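Local coordinates for protein kinase A regulatory subunit, putative (Trypanosoma cruzi, PDB 6FTF) that binds nucleoside analogues in its two cyclic nucleotide-binding domains and probably restrains a cAMP-independent protein kinase A catalytic subunit, at residues A[58-63]-A[134-139]. Sequence-based numbering, arbitrary orientation.
Sequences AGAMQR and WVLDRD
Gln62 and Val135 form the hydrogen-bonded pair of a short antiparallel beta ladder, which joins the start of edge strand 62-67 to the end of strand 130-137. Both bonds of the pair are present: Gln62 N donates to Val135 O at 3.0 Å and Val135 N returns a bond to Gln62 O at 2.8 Å. The same Val135 O also takes the CA-H of Met61 (CA to O 3.2 Å) and a water that links it to Gln62 OE1.

One residue further along, Arg63 and Trp134 make the non-hydrogen-bonded pair. Arg63 CB stands over one face of the indole, 3.9 Å from the centroid of the Trp134 six-membered ring and 16° off its normal, a CH-pi contact. With CG anti to the backbone N (chi1 -175°), the Arg63 chain is laid along the ring in the same direction, and CD reaches Trp134 CZ2; a bend at chi3 then sets NH2 near CZ2 and CH2, with the guanidinium inclined 58° to the ring plane. The indole NE1 bonds to Gln87.

These strands belong to the beta-sandwich of a cyclic nucleotide-binding domain, of the cupin jelly-roll type, and the contact lies on its helical flank, with the Val135 side chain about 12 Å from bound 7-cyano-7-deazainosine. Helix 51-60 packs in through Ala60 CB, 3.8 Å from Leu136 CD1, a methyl that Met61 CG also meets. Met61 then crosses Trp134 at about a right angle, SD lying 4.1 Å from Trp134 CB, and continues onto Ile36 and Leu40 of helix 30-42. Where strand 130-137 gives way to helix 138-145, a water spans Ala60 O and OD1 of Asp137, the N-cap residue.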
loop_
_atom_site.group_PDB
_atom_site.type_symbol
_atom_site.label_atom_id
_atom_site.label_comp_id
_atom_site.label_asym_id
_atom_site.label_seq_id
_atom_site.Cartn_x
_atom_site.Cartn_y
_atom_site.Cartn_z
ATOM N N ALA A 58 -7.961 14.106 -8.261
ATOM C CA ALA A 58 -9.386 13.831 -8.108
ATOM C C ALA A 58 -10.227 14.727 -9.000
ATOM O O ALA A 58 -11.168 14.260 -9.663
ATOM C CB ALA A 58 -9.808 13.931 -6.645
ATOM N N GLY A 59 -9.905 16.011 -9.044
ATOM C CA GLY A 59 -10.630 16.930 -9.898
ATOM C C GLY A 59 -10.556 16.574 -11.362
ATOM O O GLY A 59 -11.477 16.876 -12.122
ATOM N N ALA A 60 -9.462 15.946 -11.781
ATOM C CA ALA A 60 -9.266 15.601 -13.180
ATOM C C ALA A 60 -9.983 14.321 -13.583
ATOM O O ALA A 60 -10.042 14.015 -14.778
ATOM C CB ALA A 60 -7.773 15.426 -13.489
ATOM N N MET A 61 -10.551 13.594 -12.640
ATOM C CA MET A 61 -11.153 12.313 -12.948
ATOM C C MET A 61 -12.597 12.450 -13.397
ATOM O O MET A 61 -13.302 13.417 -13.069
ATOM C CB MET A 61 -11.040 11.403 -11.737
ATOM C CG MET A 61 -9.588 11.085 -11.419
ATOM S SD MET A 61 -9.356 9.899 -10.088
ATOM C CE MET A 61 -9.064 10.817 -8.714
ATOM N N GLN A 62 -13.016 11.482 -14.200
ATOM C CA GLN A 62 -14.387 11.417 -14.688
ATOM C C GLN A 62 -14.942 10.028 -14.405
ATOM O O GLN A 62 -14.211 9.038 -14.391
ATOM C CB GLN A 62 -14.431 11.658 -16.192
ATOM C CG GLN A 62 -13.808 12.972 -16.640
ATOM C CD GLN A 62 -13.775 13.082 -18.147
ATOM O OE1 GLN A 62 -12.789 12.711 -18.802
ATOM N NE2 GLN A 62 -14.860 13.562 -18.707
ATOM N N ARG A 63 -16.245 9.934 -14.214
ATOM C CA ARG A 63 -16.850 8.665 -13.831
ATOM C C ARG A 63 -17.247 7.847 -15.047
ATOM O O ARG A 63 -17.766 8.389 -16.024
ATOM C CB ARG A 63 -18.077 8.906 -12.963
ATOM C CG ARG A 63 -18.709 7.620 -12.416
ATOM C CD ARG A 63 -19.632 7.956 -11.256
ATOM N NE ARG A 63 -20.677 8.872 -11.691
ATOM C CZ ARG A 63 -21.295 9.758 -10.931
ATOM N NH1 ARG A 63 -22.225 10.521 -11.480
ATOM N NH2 ARG A 63 -20.998 9.894 -9.657
ATOM N N TRP A 134 -13.560 5.658 -11.516
ATOM C CA TRP A 134 -13.117 7.018 -11.783
ATOM C C TRP A 134 -11.887 6.939 -12.682
ATOM O O TRP A 134 -10.981 6.132 -12.440
ATOM C CB TRP A 134 -12.833 7.763 -10.476
ATOM C CG TRP A 134 -14.095 8.001 -9.713
ATOM C CD1 TRP A 134 -14.641 7.186 -8.745
ATOM C CD2 TRP A 134 -15.027 9.074 -9.895
ATOM N NE1 TRP A 134 -15.831 7.712 -8.308
ATOM C CE2 TRP A 134 -16.088 8.867 -8.995
ATOM C CE3 TRP A 134 -15.056 10.203 -10.710
ATOM C CZ2 TRP A 134 -17.161 9.747 -8.895
ATOM C CZ3 TRP A 134 -16.119 11.072 -10.609
ATOM C CH2 TRP A 134 -17.163 10.837 -9.712
ATOM N N VAL A 135 -11.865 7.762 -13.720
ATOM C CA VAL A 135 -10.944 7.593 -14.838
ATOM C C VAL A 135 -10.058 8.817 -14.985
ATOM O O VAL A 135 -10.547 9.950 -15.030
ATOM C CB VAL A 135 -11.710 7.322 -16.142
ATOM C CG1 VAL A 135 -10.742 6.901 -17.263
ATOM C CG2 VAL A 135 -12.803 6.285 -15.909
ATOM N N LEU A 136 -8.755 8.571 -15.094
ATOM C CA LEU A 136 -7.741 9.609 -15.232
ATOM C C LEU A 136 -7.066 9.494 -16.592
ATOM O O LEU A 136 -6.805 8.394 -17.076
ATOM C CB LEU A 136 -6.682 9.465 -14.136
ATOM C CG LEU A 136 -5.664 10.590 -14.016
ATOM C CD1 LEU A 136 -6.331 11.889 -13.594
ATOM C CD2 LEU A 136 -4.585 10.224 -13.021
ATOM N N ASP A 137 -6.793 10.639 -17.205
ATOM C CA ASP A 137 -6.126 10.686 -18.496
ATOM C C ASP A 137 -4.623 10.452 -18.362
ATOM O O ASP A 137 -4.012 10.678 -17.312
ATOM C CB ASP A 137 -6.389 12.045 -19.153
ATOM C CG ASP A 137 -5.697 13.186 -18.421
ATOM O OD1 ASP A 137 -6.191 13.606 -17.348
ATOM O OD2 ASP A 137 -4.628 13.636 -18.907
ATOM N N ARG A 138 -4.026 10.048 -19.486
ATOM C CA ARG A 138 -2.604 9.721 -19.538
ATOM C C ARG A 138 -1.730 10.897 -19.129
ATOM O O ARG A 138 -0.771 10.725 -18.374
ATOM C CB ARG A 138 -2.245 9.266 -20.950
ATOM C CG ARG A 138 -0.759 9.093 -21.216
ATOM C CD ARG A 138 -0.615 8.399 -22.570
ATOM N NE ARG A 138 0.743 8.071 -22.978
ATOM C CZ ARG A 138 1.022 7.430 -24.110
ATOM N NH1 ARG A 138 0.038 7.059 -24.925
ATOM N NH2 ARG A 138 2.277 7.156 -24.431
ATOM N N ASP A 139 -2.002 12.089 -19.661
ATOM C CA ASP A 139 -1.092 13.205 -19.409
ATOM C C ASP A 139 -1.091 13.582 -17.939
ATOM O O ASP A 139 -0.034 13.874 -17.371
ATOM C CB ASP A 139 -1.444 14.415 -20.280
ATOM C CG ASP A 139 -1.072 14.221 -21.753
ATOM O OD1 ASP A 139 -0.361 13.250 -22.077
ATOM O OD2 ASP A 139 -1.489 15.062 -22.585
HETATM O O HOH W 1 -8.878 13.660 -17.123
HETATM O O HOH W 2 -10.420 11.451 -17.456
#